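PDB 5H2A: KLLA0C04147p from Kluyveromyces lactis, which probably binds and transfers sterols as a yeast OSBP-related protein, Osh1, of which this chain is the ankyrin-repeat domain. Local coordinates for residues Phe42-His56 and Ser82-Asp94. Sequence-based numbering, arbitrary orientation.
Sequences FDEPTVRSVFELILH and SQLFIDVNKQDQD
Ile86 CG1 packs obliquely on the Phe51 ring, 3.8 Å from CE2, and its CD1 meets Ile54 CB at 3.8 Å. Trp74 of helix 64-74 also touches Ile54 and Ile86. The Phe51 ring takes Phe42 CZ over the centre of one face, and the carbonyl oxygen of Phe85 lies at its edge. The Leu84 side chain crosses both phenylalanines at about a right angle and touches them with CD2. Further along, Lys90 NZ comes to Glu52 OE1 at 2.9 Å from above the carboxylate plane, forming a salt bridge. Glu52 CG sits between the backbone N and carbonyl carbon (chi1 63°), and the extended chain carries the acid to the lysine. A glutamine in its place would probably leave the Lys90 ammonium without its charge partner. A water bridges Glu52 O and Asp87 N. His56 NE2 hydrogen-bonds to Asn96 O and adds a weak hydrogen bond to Lys90 O at 2.9 Å; Leu53 CD2 lies over one face of its ring, offset toward the rim. The contact thus fastens loop 82-94, which reaches into a predicted ankyrin repeat, against helix 45-51 and the start of helix 54-61. Its chemistry implies mainly apolar anchoring, with one salt bridge, a bridging water and a weak histidine bond supplying the polar links.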
loop_
_atom_site.group_PDB
_atom_site.type_symbol
_atom_site.label_atom_id
_atom_site.label_comp_id
_atom_site.label_asym_id
_atom_site.label_seq_id
_atom_site.Cartn_x
_atom_site.Cartn_y
_atom_site.Cartn_z
ATOM N N PHE A 42 -6.572 21.966 17.085
ATOM C CA PHE A 42 -6.151 20.656 16.619
ATOM C C PHE A 42 -5.795 20.633 15.136
ATOM O O PHE A 42 -5.083 19.726 14.697
ATOM C CB PHE A 42 -7.240 19.632 16.902
ATOM C CG PHE A 42 -6.765 18.221 16.756
ATOM C CD1 PHE A 42 -5.919 17.663 17.714
ATOM C CD2 PHE A 42 -7.151 17.453 15.669
ATOM C CE1 PHE A 42 -5.461 16.369 17.583
ATOM C CE2 PHE A 42 -6.706 16.149 15.540
ATOM C CZ PHE A 42 -5.844 15.612 16.502
ATOM N N ASP A 43 -6.285 21.589 14.350
ATOM C CA ASP A 43 -5.965 21.644 12.931
ATOM C C ASP A 43 -4.860 22.645 12.631
ATOM O O ASP A 43 -4.510 22.839 11.458
ATOM C CB ASP A 43 -7.233 21.943 12.105
ATOM C CG ASP A 43 -7.829 23.317 12.378
ATOM O OD1 ASP A 43 -7.434 23.998 13.347
ATOM O OD2 ASP A 43 -8.735 23.718 11.609
ATOM N N GLU A 44 -4.274 23.251 13.659
ATOM C CA GLU A 44 -3.149 24.151 13.456
ATOM C C GLU A 44 -1.966 23.356 12.891
ATOM O O GLU A 44 -1.663 22.256 13.388
ATOM C CB GLU A 44 -2.800 24.836 14.785
ATOM C CG GLU A 44 -2.114 26.190 14.676
ATOM C CD GLU A 44 -0.606 26.077 14.501
ATOM O OE1 GLU A 44 -0.053 24.981 14.766
ATOM O OE2 GLU A 44 0.023 27.086 14.105
ATOM N N PRO A 45 -1.313 23.834 11.830
ATOM C CA PRO A 45 -0.361 22.957 11.114
ATOM C C PRO A 45 0.826 22.498 11.953
ATOM O O PRO A 45 1.289 21.362 11.779
ATOM C CB PRO A 45 0.082 23.812 9.915
ATOM C CG PRO A 45 -0.287 25.207 10.253
ATOM C CD PRO A 45 -1.487 25.135 11.160
ATOM N N THR A 46 1.331 23.335 12.858
ATOM C CA THR A 46 2.405 22.875 13.738
ATOM C C THR A 46 1.897 21.793 14.681
ATOM O O THR A 46 2.558 20.764 14.863
ATOM C CB THR A 46 3.013 24.046 14.518
ATOM O OG1 THR A 46 3.733 24.889 13.610
ATOM C CG2 THR A 46 3.988 23.546 15.592
ATOM N N VAL A 47 0.696 21.978 15.236
ATOM C CA VAL A 47 0.074 20.932 16.047
ATOM C C VAL A 47 -0.042 19.634 15.249
ATOM O O VAL A 47 0.360 18.563 15.723
ATOM C CB VAL A 47 -1.300 21.390 16.570
ATOM C CG1 VAL A 47 -2.016 20.240 17.297
ATOM C CG2 VAL A 47 -1.147 22.596 17.504
ATOM N N ARG A 48 -0.614 19.704 14.034
ATOM C CA ARG A 48 -0.768 18.497 13.219
ATOM C C ARG A 48 0.570 17.810 12.989
ATOM O O ARG A 48 0.641 16.574 12.957
ATOM C CB ARG A 48 -1.391 18.815 11.845
ATOM C CG ARG A 48 -2.732 19.499 11.852
ATOM C CD ARG A 48 -3.589 19.145 10.602
ATOM N NE ARG A 48 -2.923 19.366 9.312
ATOM C CZ ARG A 48 -2.848 20.540 8.683
ATOM N NH1 ARG A 48 -3.370 21.636 9.225
ATOM N NH2 ARG A 48 -2.238 20.618 7.506
ATOM N N SER A 49 1.632 18.590 12.786
ATOM C CA SER A 49 2.920 17.999 12.416
ATOM C C SER A 49 3.512 17.187 13.556
ATOM O O SER A 49 4.279 16.251 13.308
ATOM C CB SER A 49 3.909 19.087 11.981
ATOM O OG SER A 49 4.332 19.863 13.093
ATOM N N VAL A 50 3.201 17.543 14.802
ATOM C CA VAL A 50 3.614 16.716 15.939
ATOM C C VAL A 50 2.641 15.564 16.144
ATOM O O VAL A 50 3.053 14.421 16.366
ATOM C CB VAL A 50 3.735 17.577 17.209
ATOM C CG1 VAL A 50 4.148 16.710 18.416
ATOM C CG2 VAL A 50 4.732 18.729 16.988
ATOM N N PHE A 51 1.332 15.851 16.103
ATOM C CA PHE A 51 0.352 14.793 16.339
ATOM C C PHE A 51 0.555 13.619 15.383
ATOM O O PHE A 51 0.478 12.450 15.792
ATOM C CB PHE A 51 -1.077 15.318 16.192
ATOM C CG PHE A 51 -2.114 14.237 16.377
ATOM C CD1 PHE A 51 -2.532 13.889 17.652
ATOM C CD2 PHE A 51 -2.628 13.548 15.289
ATOM C CE1 PHE A 51 -3.447 12.857 17.845
ATOM C CE2 PHE A 51 -3.566 12.523 15.466
ATOM C CZ PHE A 51 -3.976 12.180 16.746
ATOM N N GLU A 52 0.807 13.905 14.100
ATOM C CA GLU A 52 0.836 12.782 13.174
ATOM C C GLU A 52 2.095 11.916 13.316
ATOM O O GLU A 52 2.160 10.860 12.685
ATOM C CB GLU A 52 0.673 13.285 11.732
ATOM C CG GLU A 52 1.769 14.195 11.228
ATOM C CD GLU A 52 1.389 14.894 9.914
ATOM O OE1 GLU A 52 2.302 15.467 9.276
ATOM O OE2 GLU A 52 0.186 14.875 9.537
ATOM N N LEU A 53 3.056 12.298 14.154
ATOM C CA LEU A 53 4.223 11.477 14.439
ATOM C C LEU A 53 4.119 10.708 15.749
ATOM O O LEU A 53 5.104 10.093 16.157
ATOM C CB LEU A 53 5.489 12.352 14.476
ATOM C CG LEU A 53 5.869 13.080 13.175
ATOM C CD1 LEU A 53 7.102 13.960 13.354
ATOM C CD2 LEU A 53 6.089 12.071 12.057
ATOM N N ILE A 54 2.972 10.751 16.430
ATOM C CA ILE A 54 2.879 10.170 17.772
ATOM C C ILE A 54 3.250 8.695 17.755
ATOM O O ILE A 54 3.898 8.194 18.685
ATOM C CB ILE A 54 1.471 10.379 18.352
ATOM C CG1 ILE A 54 1.315 11.802 18.883
ATOM C CG2 ILE A 54 1.198 9.390 19.500
ATOM C CD1 ILE A 54 -0.116 12.085 19.334
ATOM N N LEU A 55 2.850 7.968 16.700
ATOM C CA LEU A 55 3.235 6.559 16.663
ATOM C C LEU A 55 4.742 6.396 16.470
ATOM O O LEU A 55 5.335 5.460 17.021
ATOM C CB LEU A 55 2.456 5.812 15.571
ATOM C CG LEU A 55 2.540 4.286 15.565
ATOM C CD1 LEU A 55 2.247 3.687 16.942
ATOM C CD2 LEU A 55 1.558 3.717 14.511
ATOM N N HIS A 56 5.386 7.276 15.697
ATOM C CA HIS A 56 6.847 7.245 15.622
ATOM C C HIS A 56 7.470 7.439 16.996
ATOM O O HIS A 56 8.356 6.673 17.410
ATOM C CB HIS A 56 7.368 8.326 14.678
ATOM C CG HIS A 56 6.961 8.155 13.253
ATOM N ND1 HIS A 56 5.670 8.362 12.810
ATOM C CD2 HIS A 56 7.693 7.844 12.157
ATOM C CE1 HIS A 56 5.620 8.164 11.505
ATOM N NE2 HIS A 56 6.839 7.862 11.082
ATOM N N SER A 82 -12.101 10.358 11.950
ATOM C CA SER A 82 -12.022 11.056 13.224
ATOM C C SER A 82 -10.828 11.993 13.256
ATOM O O SER A 82 -9.864 11.841 12.499
ATOM C CB SER A 82 -11.928 10.068 14.391
ATOM O OG SER A 82 -13.164 9.402 14.568
ATOM N N GLN A 83 -10.916 12.993 14.139
ATOM C CA GLN A 83 -9.762 13.852 14.374
ATOM C C GLN A 83 -8.606 13.051 14.951
ATOM O O GLN A 83 -7.447 13.262 14.575
ATOM C CB GLN A 83 -10.132 15.008 15.310
ATOM C CG GLN A 83 -11.051 16.059 14.688
ATOM C CD GLN A 83 -11.314 17.218 15.634
ATOM O OE1 GLN A 83 -11.489 17.024 16.837
ATOM N NE2 GLN A 83 -11.321 18.432 15.097
ATOM N N LEU A 84 -8.896 12.116 15.861
ATOM C CA LEU A 84 -7.843 11.259 16.407
ATOM C C LEU A 84 -7.671 10.100 15.441
ATOM O O LEU A 84 -8.222 9.008 15.607
ATOM C CB LEU A 84 -8.163 10.774 17.810
ATOM C CG LEU A 84 -8.391 11.874 18.853
ATOM C CD1 LEU A 84 -8.364 11.286 20.254
ATOM C CD2 LEU A 84 -7.385 12.989 18.731
ATOM N N PHE A 85 -6.901 10.362 14.397
ATOM C CA PHE A 85 -6.561 9.325 13.437
ATOM C C PHE A 85 -5.095 9.480 13.100
ATOM O O PHE A 85 -4.639 10.592 12.818
ATOM C CB PHE A 85 -7.391 9.420 12.155
ATOM C CG PHE A 85 -6.942 8.453 11.094
ATOM C CD1 PHE A 85 -7.257 7.101 11.191
ATOM C CD2 PHE A 85 -6.176 8.887 10.024
ATOM C CE1 PHE A 85 -6.832 6.190 10.202
ATOM C CE2 PHE A 85 -5.745 7.991 9.046
ATOM C CZ PHE A 85 -6.080 6.649 9.130
ATOM N N ILE A 86 -4.361 8.376 13.140
ATOM C CA ILE A 86 -2.950 8.369 12.759
ATOM C C ILE A 86 -2.789 7.404 11.594
ATOM O O ILE A 86 -3.328 6.289 11.624
ATOM C CB ILE A 86 -2.040 7.963 13.927
ATOM C CG1 ILE A 86 -1.970 9.097 14.961
ATOM C CG2 ILE A 86 -0.609 7.655 13.421
ATOM C CD1 ILE A 86 -1.129 8.772 16.162
ATOM N N ASP A 87 -2.046 7.834 10.585
ATOM C CA ASP A 87 -1.700 7.000 9.441
ATOM C C ASP A 87 -0.537 6.095 9.835
ATOM O O ASP A 87 0.583 6.569 10.067
ATOM C CB ASP A 87 -1.353 7.895 8.259
ATOM C CG ASP A 87 -0.892 7.124 7.050
ATOM O OD1 ASP A 87 -0.923 5.873 7.047
ATOM O OD2 ASP A 87 -0.493 7.797 6.083
ATOM N N VAL A 88 -0.796 4.786 9.890
ATOM C CA VAL A 88 0.221 3.834 10.333
ATOM C C VAL A 88 1.413 3.791 9.378
ATOM O O VAL A 88 2.493 3.312 9.745
ATOM C CB VAL A 88 -0.449 2.451 10.520
ATOM C CG1 VAL A 88 -0.864 1.843 9.166
ATOM C CG2 VAL A 88 0.462 1.506 11.284
ATOM N N ASN A 89 1.258 4.327 8.162
ATOM C CA ASN A 89 2.347 4.404 7.197
ATOM C C ASN A 89 2.907 5.813 7.031
ATOM O O ASN A 89 3.605 6.071 6.045
ATOM C CB ASN A 89 1.871 3.887 5.838
ATOM C CG ASN A 89 1.328 2.498 5.918
ATOM O OD1 ASN A 89 2.001 1.607 6.438
ATOM N ND2 ASN A 89 0.103 2.291 5.405
ATOM N N LYS A 90 2.587 6.732 7.944
ATOM C CA LYS A 90 3.166 8.081 7.923
ATOM C C LYS A 90 4.693 8.054 7.875
ATOM O O LYS A 90 5.351 7.374 8.666
ATOM C CB LYS A 90 2.696 8.850 9.170
ATOM C CG LYS A 90 3.360 10.221 9.375
ATOM C CD LYS A 90 2.996 11.215 8.278
ATOM C CE LYS A 90 3.701 12.568 8.530
ATOM N NZ LYS A 90 3.421 13.545 7.440
ATOM N N GLN A 91 5.274 8.836 6.969
ATOM C CA GLN A 91 6.722 8.972 6.902
ATOM C C GLN A 91 7.170 10.252 7.600
ATOM O O GLN A 91 6.582 11.319 7.384
ATOM C CB GLN A 91 7.192 8.978 5.448
ATOM C CG GLN A 91 7.023 7.644 4.737
ATOM C CD GLN A 91 7.441 7.752 3.290
ATOM O OE1 GLN A 91 6.649 8.160 2.449
ATOM N NE2 GLN A 91 8.700 7.439 3.006
ATOM N N ASP A 92 8.214 10.143 8.420
ATOM C CA ASP A 92 8.762 11.277 9.157
ATOM C C ASP A 92 9.764 12.026 8.271
ATOM O O ASP A 92 9.803 11.829 7.056
ATOM C CB ASP A 92 9.375 10.801 10.485
ATOM C CG ASP A 92 10.642 9.935 10.300
ATOM O OD1 ASP A 92 11.234 9.889 9.198
ATOM O OD2 ASP A 92 11.068 9.309 11.298
ATOM N N GLN A 93 10.599 12.884 8.863
ATOM C CA GLN A 93 11.475 13.727 8.050
ATOM C C GLN A 93 12.620 12.962 7.403
ATOM O O GLN A 93 13.253 13.505 6.496
ATOM C CB GLN A 93 12.048 14.875 8.891
ATOM C CG GLN A 93 12.820 14.430 10.123
ATOM C CD GLN A 93 13.472 15.604 10.849
ATOM O OE1 GLN A 93 13.308 16.761 10.453
ATOM N NE2 GLN A 93 14.219 15.310 11.909
ATOM N N ASP A 94 12.902 11.733 7.843
ATOM C CA ASP A 94 13.881 10.860 7.197
ATOM C C ASP A 94 13.232 9.843 6.259
ATOM O O ASP A 94 13.926 8.957 5.743
ATOM C CB ASP A 94 14.712 10.130 8.259
ATOM C CG ASP A 94 15.351 11.095 9.267
ATOM O OD1 ASP A 94 16.100 11.994 8.838
ATOM O OD2 ASP A 94 15.101 10.955 10.483
HETATM O O HOH W 1 -0.285 10.248 10.963
#